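Putative ManD family dehydratase (Pantoea ananatis, PDB 3T6C) catalyses, at a low rate, the magnesium-dependent dehydration of D-gluconate to 2-dehydro-3-deoxy-D-gluconate. Local coordinates at residues A154-K166 with P227-F239. Residues are numbered along the deposited sequence; the frame is centred on the assembly and turned at random. Where two conformers were deposited one is given.
Sequences ADEVEVEDSARAK and PRLFDHLRNKLGF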
ATOM      1  N   ALA A 154      44.125  12.711  -8.708  1.00 20.54           N
ATOM      2  CA  ALA A 154      44.495  11.327  -8.592  1.00 18.81           C
ATOM      3  C   ALA A 154      44.392  10.817  -7.139  1.00 22.00           C
ATOM      4  O   ALA A 154      44.278   9.615  -6.894  1.00 20.74           O
ATOM      5  CB  ALA A 154      45.908  11.152  -9.119  1.00 21.64           C
ATOM      6  N   ASP A 155      44.482  11.730  -6.167  1.00 15.99           N
ATOM      7  CA  ASP A 155      44.426  11.357  -4.758  1.00 15.27           C
ATOM      8  C   ASP A 155      43.717  12.463  -3.960  1.00 16.26           C
ATOM      9  O   ASP A 155      43.343  13.504  -4.543  1.00 15.47           O
ATOM     10  CB  ASP A 155      45.823  10.994  -4.193  1.00 19.60           C
ATOM     11  CG  ASP A 155      46.775  12.140  -4.190  1.00 24.49           C
ATOM     12  OD1 ASP A 155      46.351  13.296  -4.176  1.00 20.03           O
ATOM     13  OD2 ASP A 155      48.004  11.893  -4.173  1.00 28.44           O
ATOM     14  N   GLU A 156      43.528  12.264  -2.653  1.00 15.32           N
ATOM     15  CA  GLU A 156      42.727  13.207  -1.871  1.00 15.24           C
ATOM     16  C   GLU A 156      43.373  14.590  -1.822  1.00 16.26           C
ATOM     17  O   GLU A 156      42.667  15.600  -1.796  1.00 15.53           O
ATOM     18  CB  GLU A 156      42.531  12.663  -0.451  1.00 17.20           C
ATOM     19  CG  GLU A 156      41.932  11.294  -0.533  1.00 28.41           C
ATOM     20  CD  GLU A 156      41.892  10.583   0.773  1.00 41.00           C
ATOM     21  OE1 GLU A 156      41.334   9.455   0.767  1.00 41.30           O
ATOM     22  OE2 GLU A 156      42.405  11.154   1.787  1.00 34.71           O
ATOM     23  N   VAL A 157      44.693  14.645  -1.835  1.00 15.66           N
ATOM     24  CA  VAL A 157      45.380  15.951  -1.784  1.00 14.27           C
ATOM     25  C   VAL A 157      45.223  16.716  -3.103  1.00 16.80           C
ATOM     26  O   VAL A 157      44.977  17.911  -3.110  1.00 15.89           O
ATOM     27  CB  VAL A 157      46.864  15.779  -1.400  1.00 16.60           C
ATOM     28  CG1 VAL A 157      47.600  17.123  -1.553  1.00 17.29           C
ATOM     29  CG2 VAL A 157      46.953  15.315   0.051  1.00 18.55           C
ATOM     30  N   GLU A 158      45.312  16.025  -4.234  1.00 17.06           N
ATOM     31  CA  GLU A 158      45.115  16.712  -5.507  1.00 12.45           C
ATOM     32  C   GLU A 158      43.688  17.219  -5.589  1.00 15.01           C
ATOM     33  O   GLU A 158      43.452  18.302  -6.110  1.00 13.38           O
ATOM     34  CB  GLU A 158      45.393  15.777  -6.688  1.00 12.86           C
ATOM     35  CG  GLU A 158      46.877  15.455  -6.801  1.00 19.41           C
ATOM     36  CD  GLU A 158      47.216  14.780  -8.124  1.00 27.04           C
ATOM     37  OE1 GLU A 158      46.308  14.535  -8.959  1.00 26.50           O
ATOM     38  OE2 GLU A 158      48.419  14.504  -8.327  1.00 31.67           O
ATOM     39  N   VAL A 159      42.726  16.407  -5.139  1.00 13.35           N
ATOM     40  CA  VAL A 159      41.317  16.857  -5.185  1.00 13.83           C
ATOM     41  C   VAL A 159      41.149  18.094  -4.284  1.00 13.28           C
ATOM     42  O   VAL A 159      40.517  19.112  -4.663  1.00 11.53           O
ATOM     43  CB  VAL A 159      40.335  15.731  -4.773  1.00 12.94           C
ATOM     44  CG1 VAL A 159      38.869  16.242  -4.798  1.00 12.78           C
ATOM     45  CG2 VAL A 159      40.461  14.581  -5.735  1.00 15.22           C
ATOM     46  N   GLU A 160      41.761  18.026  -3.104  1.00 11.82           N
ATOM     47  CA  GLU A 160      41.718  19.157  -2.176  1.00 12.88           C
ATOM     48  C   GLU A 160      42.293  20.406  -2.814  1.00 12.36           C
ATOM     49  O   GLU A 160      41.705  21.491  -2.724  1.00 14.25           O
ATOM     50  CB  GLU A 160      42.495  18.814  -0.897  1.00 11.81           C
ATOM     51  CG  GLU A 160      42.664  19.997   0.078  1.00 15.81           C
ATOM     52  CD  GLU A 160      43.804  19.793   1.065  1.00 16.97           C
ATOM     53  OE1 GLU A 160      44.302  18.653   1.235  1.00 18.40           O
ATOM     54  OE2 GLU A 160      44.183  20.793   1.750  1.00 20.13           O
ATOM     55  N   ASP A 161      43.449  20.288  -3.468  1.00 13.75           N
ATOM     56  CA  ASP A 161      44.071  21.477  -4.048  1.00 13.70           C
ATOM     57  C   ASP A 161      43.194  22.059  -5.149  1.00 14.95           C
ATOM     58  O   ASP A 161      43.081  23.266  -5.314  1.00 14.47           O
ATOM     59  CB  ASP A 161      45.436  21.142  -4.667  1.00 15.38           C
ATOM     60  CG  ASP A 161      46.527  20.877  -3.628  1.00 19.79           C
ATOM     61  OD1 ASP A 161      46.456  21.400  -2.505  1.00 23.08           O
ATOM     62  OD2 ASP A 161      47.457  20.127  -3.979  1.00 21.67           O
ATOM     63  N   SER A 162      42.609  21.196  -5.954  1.00 11.63           N
ATOM     64  CA  SER A 162      41.736  21.652  -7.027  1.00 11.97           C
ATOM     65  C   SER A 162      40.491  22.373  -6.473  1.00 13.89           C
ATOM     66  O   SER A 162      40.070  23.435  -6.962  1.00 12.60           O
ATOM     67  CB  SER A 162      41.294  20.450  -7.860  1.00 14.37           C
ATOM     68  OG  SER A 162      40.389  20.916  -8.884  1.00 20.98           O
ATOM     69  N   ALA A 163      39.889  21.778  -5.459  1.00 12.74           N
ATOM     70  CA  ALA A 163      38.678  22.364  -4.880  1.00 11.97           C
ATOM     71  C   ALA A 163      39.015  23.716  -4.246  1.00 13.37           C
ATOM     72  O   ALA A 163      38.245  24.661  -4.385  1.00 12.51           O
ATOM     73  CB  ALA A 163      38.055  21.426  -3.880  1.00 14.56           C
ATOM     74  N   ARG A 164      40.148  23.804  -3.549  1.00 12.51           N
ATOM     75  CA  ARG A 164      40.542  25.040  -2.885  1.00 11.84           C
ATOM     76  C   ARG A 164      40.711  26.128  -3.940  1.00 11.27           C
ATOM     77  O   ARG A 164      40.283  27.252  -3.742  1.00 14.72           O
ATOM     78  CB  ARG A 164      41.829  24.837  -2.100  1.00 13.79           C
ATOM     79  CG  ARG A 164      42.323  26.121  -1.516  1.00 18.66           C
ATOM     80  CD  ARG A 164      43.516  25.902  -0.562  1.00 25.25           C
ATOM     81  NE  ARG A 164      43.095  25.200   0.656  1.00 33.42           N
ATOM     82  CZ  ARG A 164      43.505  23.977   0.980  1.00 28.29           C
ATOM     83  NH1 ARG A 164      44.356  23.350   0.165  1.00 32.37           N
ATOM     84  NH2 ARG A 164      43.085  23.399   2.128  1.00 24.96           N
ATOM     85  N   ALA A 165      41.294  25.795  -5.096  1.00 13.17           N
ATOM     86  CA  ALA A 165      41.446  26.778  -6.163  1.00 14.39           C
ATOM     87  C   ALA A 165      40.069  27.257  -6.669  1.00 16.96           C
ATOM     88  O   ALA A 165      39.875  28.459  -6.839  1.00 16.40           O
ATOM     89  CB  ALA A 165      42.246  26.192  -7.347  1.00 13.68           C
ATOM     90  N   LYS A 166      39.113  26.330  -6.876  1.00 10.08           N
ATOM     91  CA  LYS A 166      37.754  26.711  -7.302  1.00 10.63           C
ATOM     92  C   LYS A 166      37.098  27.659  -6.277  1.00 13.27           C
ATOM     93  O   LYS A 166      36.415  28.630  -6.647  1.00 13.13           O
ATOM     94  CB  LYS A 166      36.867  25.482  -7.498  1.00 11.05           C
ATOM     95  CG  LYS A 166      37.361  24.498  -8.570  1.00 15.46           C
ATOM     96  CD  LYS A 166      37.614  25.083  -9.930  1.00 19.72           C
ATOM     97  CE  LYS A 166      38.001  23.905 -10.826  1.00 24.18           C
ATOM     98  NZ  LYS A 166      38.281  24.346 -12.216  1.00 26.05           N
ATOM     99  N   PRO A 227      33.742   7.798   0.969  1.00 12.63           N
ATOM    100  CA  PRO A 227      33.585   8.465   2.271  1.00 12.73           C
ATOM    101  C   PRO A 227      34.941   8.968   2.809  1.00 13.03           C
ATOM    102  O   PRO A 227      34.954  10.022   3.452  1.00 14.72           O
ATOM    103  CB  PRO A 227      32.988   7.356   3.167  1.00 12.77           C
ATOM    104  CG  PRO A 227      32.193   6.509   2.155  1.00 15.39           C
ATOM    105  CD  PRO A 227      33.115   6.467   0.937  1.00 14.97           C
ATOM    106  N   ARG A 228      36.049   8.266   2.582  1.00 13.53           N
ATOM    107  CA  ARG A 228      37.361   8.752   3.001  1.00 14.53           C
ATOM    108  C   ARG A 228      37.716  10.071   2.311  1.00 12.35           C
ATOM    109  O   ARG A 228      38.247  11.011   2.967  1.00 14.28           O
ATOM    110  CB  ARG A 228      38.447   7.688   2.709  1.00 22.92           C
ATOM    111  CG  ARG A 228      38.201   6.338   3.407  1.00 28.09           C
ATOM    112  CD  ARG A 228      39.336   5.268   3.232  1.00 47.76           C
ATOM    113  NE  ARG A 228      40.120   5.458   2.011  1.00 56.73           N
ATOM    114  CZ  ARG A 228      40.236   4.570   1.018  1.00 61.51           C
ATOM    115  NH1 ARG A 228      39.633   3.380   1.085  1.00 59.33           N
ATOM    116  NH2 ARG A 228      40.967   4.880  -0.055  1.00 63.17           N
ATOM    117  N   LEU A 229      37.436  10.158   1.008  1.00 11.28           N
ATOM    118  CA  LEU A 229      37.681  11.411   0.276  1.00 13.89           C
ATOM    119  C   LEU A 229      36.940  12.569   0.926  1.00 12.24           C
ATOM    120  O   LEU A 229      37.510  13.639   1.165  1.00 12.05           O
ATOM    121  CB  LEU A 229      37.279  11.266  -1.212  1.00 11.69           C
ATOM    122  CG  LEU A 229      37.343  12.565  -2.025  1.00 13.82           C
ATOM    123  CD1 LEU A 229      38.787  13.135  -2.210  1.00 11.41           C
ATOM    124  CD2 LEU A 229      36.680  12.274  -3.350  1.00 13.17           C
ATOM    125  N   PHE A 230      35.651  12.388   1.207  1.00 10.31           N
ATOM    126  CA  PHE A 230      34.865  13.467   1.778  1.00  9.60           C
ATOM    127  C   PHE A 230      35.200  13.806   3.208  1.00 14.48           C
ATOM    128  O   PHE A 230      35.135  14.983   3.586  1.00 12.20           O
ATOM    129  CB  PHE A 230      33.358  13.330   1.483  1.00  9.57           C
ATOM    130  CG  PHE A 230      33.054  13.617   0.044  1.00  9.57           C
ATOM    131  CD1 PHE A 230      32.850  14.916  -0.357  1.00 12.55           C
ATOM    132  CD2 PHE A 230      33.088  12.608  -0.913  1.00 11.44           C
ATOM    133  CE1 PHE A 230      32.690  15.227  -1.687  1.00 12.52           C
ATOM    134  CE2 PHE A 230      32.898  12.903  -2.260  1.00 12.75           C
ATOM    135  CZ  PHE A 230      32.686  14.226  -2.643  1.00 10.17           C
ATOM    136  N   ASP A 231      35.645  12.807   3.970  1.00 11.22           N
ATOM    137  CA  ASP A 231      36.179  13.122   5.315  1.00 11.96           C
ATOM    138  C   ASP A 231      37.388  14.057   5.202  1.00 12.00           C
ATOM    139  O   ASP A 231      37.493  15.061   5.946  1.00 14.21           O
ATOM    140  CB  ASP A 231      36.566  11.813   5.987  1.00 13.69           C
ATOM    141  CG  ASP A 231      36.937  11.981   7.450  1.00 20.76           C
ATOM    142  OD1 ASP A 231      36.074  12.328   8.266  1.00 30.92           O
ATOM    143  OD2 ASP A 231      38.099  11.761   7.780  1.00 33.03           O
ATOM    144  N   HIS A 232      38.285  13.768   4.258  1.00 13.83           N
ATOM    145  CA  HIS A 232      39.497  14.571   4.104  1.00 11.29           C
ATOM    146  C   HIS A 232      39.101  15.955   3.650  1.00 12.44           C
ATOM    147  O   HIS A 232      39.621  16.954   4.173  1.00 12.19           O
ATOM    148  CB  HIS A 232      40.413  13.935   3.052  1.00 13.47           C
ATOM    149  CG  HIS A 232      41.576  14.804   2.697  1.00 16.02           C
ATOM    150  ND1 HIS A 232      42.694  14.878   3.495  1.00 18.37           N
ATOM    151  CD2 HIS A 232      41.797  15.640   1.648  1.00 15.17           C
ATOM    152  CE1 HIS A 232      43.572  15.707   2.950  1.00 21.86           C
ATOM    153  NE2 HIS A 232      43.048  16.193   1.840  1.00 17.84           N
ATOM    154  N   LEU A 233      38.191  16.049   2.686  1.00 12.24           N
ATOM    155  CA  LEU A 233      37.806  17.363   2.161  1.00 12.67           C
ATOM    156  C   LEU A 233      37.133  18.213   3.219  1.00 15.10           C
ATOM    157  O   LEU A 233      37.399  19.381   3.304  1.00 13.82           O
ATOM    158  CB  LEU A 233      36.900  17.222   0.930  1.00 12.29           C
ATOM    159  CG  LEU A 233      37.586  16.601  -0.298  1.00 11.99           C
ATOM    160  CD1 LEU A 233      36.508  16.355  -1.353  1.00  9.96           C
ATOM    161  CD2 LEU A 233      38.725  17.493  -0.865  1.00 13.48           C
ATOM    162  N   ARG A 234      36.270  17.622   4.048  1.00 12.63           N
ATOM    163  CA  ARG A 234      35.646  18.400   5.112  1.00 13.06           C
ATOM    164  C   ARG A 234      36.673  18.830   6.153  1.00 12.88           C
ATOM    165  O   ARG A 234      36.602  19.941   6.673  1.00 14.15           O
ATOM    166  CB  ARG A 234      34.501  17.623   5.757  1.00 10.33           C
ATOM    167  CG  ARG A 234      33.287  17.508   4.837  1.00 10.35           C
ATOM    168  CD  ARG A 234      32.757  18.941   4.521  1.00 13.68           C
ATOM    169  NE  ARG A 234      31.454  18.919   3.856  1.00 10.56           N
ATOM    170  CZ  ARG A 234      30.947  19.881   3.097  1.00 12.94           C
ATOM    171  NH1 ARG A 234      31.600  21.034   2.891  1.00  9.93           N
ATOM    172  NH2 ARG A 234      29.743  19.715   2.586  1.00 11.84           N
ATOM    173  N   ASN A 235      37.643  17.958   6.446  0.57 13.60           N
ATOM    174  CA  ASN A 235      38.690  18.276   7.412  0.57 13.65           C
ATOM    175  C   ASN A 235      39.512  19.475   6.955  0.57 16.87           C
ATOM    176  O   ASN A 235      39.884  20.334   7.766  0.57 17.49           O
ATOM    177  CB  ASN A 235      39.595  17.059   7.602  0.57 12.41           C
ATOM    178  CG  ASN A 235      40.689  17.290   8.648  0.57 19.06           C
ATOM    179  OD1 ASN A 235      40.478  17.996   9.636  0.57 27.25           O
ATOM    180  ND2 ASN A 235      41.847  16.688   8.437  0.57 20.70           N
ATOM    181  N   LYS A 236      39.843  19.487   5.670  1.00 13.69           N
ATOM    182  CA  LYS A 236      40.706  20.528   5.092  1.00 16.07           C
ATOM    183  C   LYS A 236      39.973  21.807   4.626  1.00 18.51           C
ATOM    184  O   LYS A 236      40.550  22.914   4.689  1.00 20.41           O
ATOM    185  CB  LYS A 236      41.542  19.915   3.953  1.00 14.11           C
ATOM    186  CG  LYS A 236      42.534  18.792   4.360  1.00 17.74           C
ATOM    187  CD  LYS A 236      43.405  19.189   5.525  1.00 26.45           C
ATOM    188  CE  LYS A 236      44.367  18.077   5.894  1.00 27.36           C
ATOM    189  NZ  LYS A 236      45.452  18.600   6.798  1.00 36.48           N
ATOM    190  N   LEU A 237      38.799  21.641   4.007  1.00 13.73           N
ATOM    191  CA  LEU A 237      38.048  22.760   3.433  1.00 12.71           C
ATOM    192  C   LEU A 237      36.917  23.316   4.275  1.00 13.49           C
ATOM    193  O   LEU A 237      36.473  24.469   4.028  1.00 17.00           O
ATOM    194  CB  LEU A 237      37.424  22.347   2.098  1.00 14.12           C
ATOM    195  CG  LEU A 237      38.306  21.751   1.003  1.00 20.49           C
ATOM    196  CD1 LEU A 237      37.473  21.404  -0.232  1.00 18.33           C
ATOM    197  CD2 LEU A 237      39.454  22.678   0.687  1.00 21.85           C
ATOM    198  N   GLY A 238      36.478  22.564   5.284  1.00 13.69           N
ATOM    199  CA  GLY A 238      35.368  23.043   6.098  1.00 14.60           C
ATOM    200  C   GLY A 238      33.963  22.741   5.574  1.00 15.81           C
ATOM    201  O   GLY A 238      33.814  22.129   4.516  1.00 13.32           O
ATOM    202  N   PHE A 239      32.943  23.154   6.330  1.00 14.72           N
ATOM    203  CA  PHE A 239      31.538  22.879   5.993  1.00 15.90           C
ATOM    204  C   PHE A 239      30.778  24.009   5.335  1.00 20.94           C
ATOM    205  O   PHE A 239      29.600  23.854   5.025  1.00 23.27           O
ATOM    206  CB  PHE A 239      30.775  22.376   7.253  1.00 17.48           C
ATOM    207  CG  PHE A 239      31.054  20.938   7.583  1.00 15.10           C
ATOM    208  CD1 PHE A 239      30.203  19.928   7.108  1.00 16.38           C
ATOM    209  CD2 PHE A 239      32.164  20.565   8.319  1.00 18.23           C
ATOM    210  CE1 PHE A 239      30.454  18.599   7.382  1.00 16.20           C
ATOM    211  CE2 PHE A 239      32.420  19.214   8.598  1.00 18.35           C
ATOM    212  CZ  PHE A 239      31.536  18.218   8.094  1.00 17.02           C
TER
HETATM  213  O   HOH W   1      40.575  10.299   4.607  1.00 34.82           O
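Glu-160 takes one hydrogen bond across the contact, from His-232 NE2 to its OE1 (2.8 Å). The bond is bent, 142° at the hydrogen, and reaches OE1 from above the carboxylate plane. With CG anti to the backbone N (chi1 173°) and the chain extended, the Glu-160 side chain fits as a knob among His-232, Leu-233, Lys-236 and Leu-237. Its OE2 is gripped end-on by NH1 and NH2 of Arg-164, one turn later; the NH2 to OE2 distance is 2.9 Å. Each carboxylate oxygen thus has a donor, which probably favours the charged form. Over the guanidinium face lies Leu-237 CD2, 4.0 Å from Arg-164 NH2.

Glu-156 makes a CH-pi contact: its CB lies over the His-232 ring, 4.1 Å from the centroid. Lys-236 CG lies against the opposite face, offset toward the rim. A water donates to Arg-228 O and, weakly, to Glu-156 OE2.

The apolar seam lies deeper. Leu-229 CD1 meets Val-159 CB at 4.0 Å, Leu-233 CD2 rests on Glu-160 CA, and Leu-237 CD1 touches Ala-163 CB at 3.7 Å.

The segments 156-166 and 227-237 cross at -46°, their axes 9.9 Å apart at closest approach. Helices 156-168 and 219-237 are neighbours in the outer layer of the enolase-superfamily barrel. Val-159 and Leu-233 both touch Cys-176 on strand 173-176, and Leu-233 also reaches Leu-243 on strand 242-246.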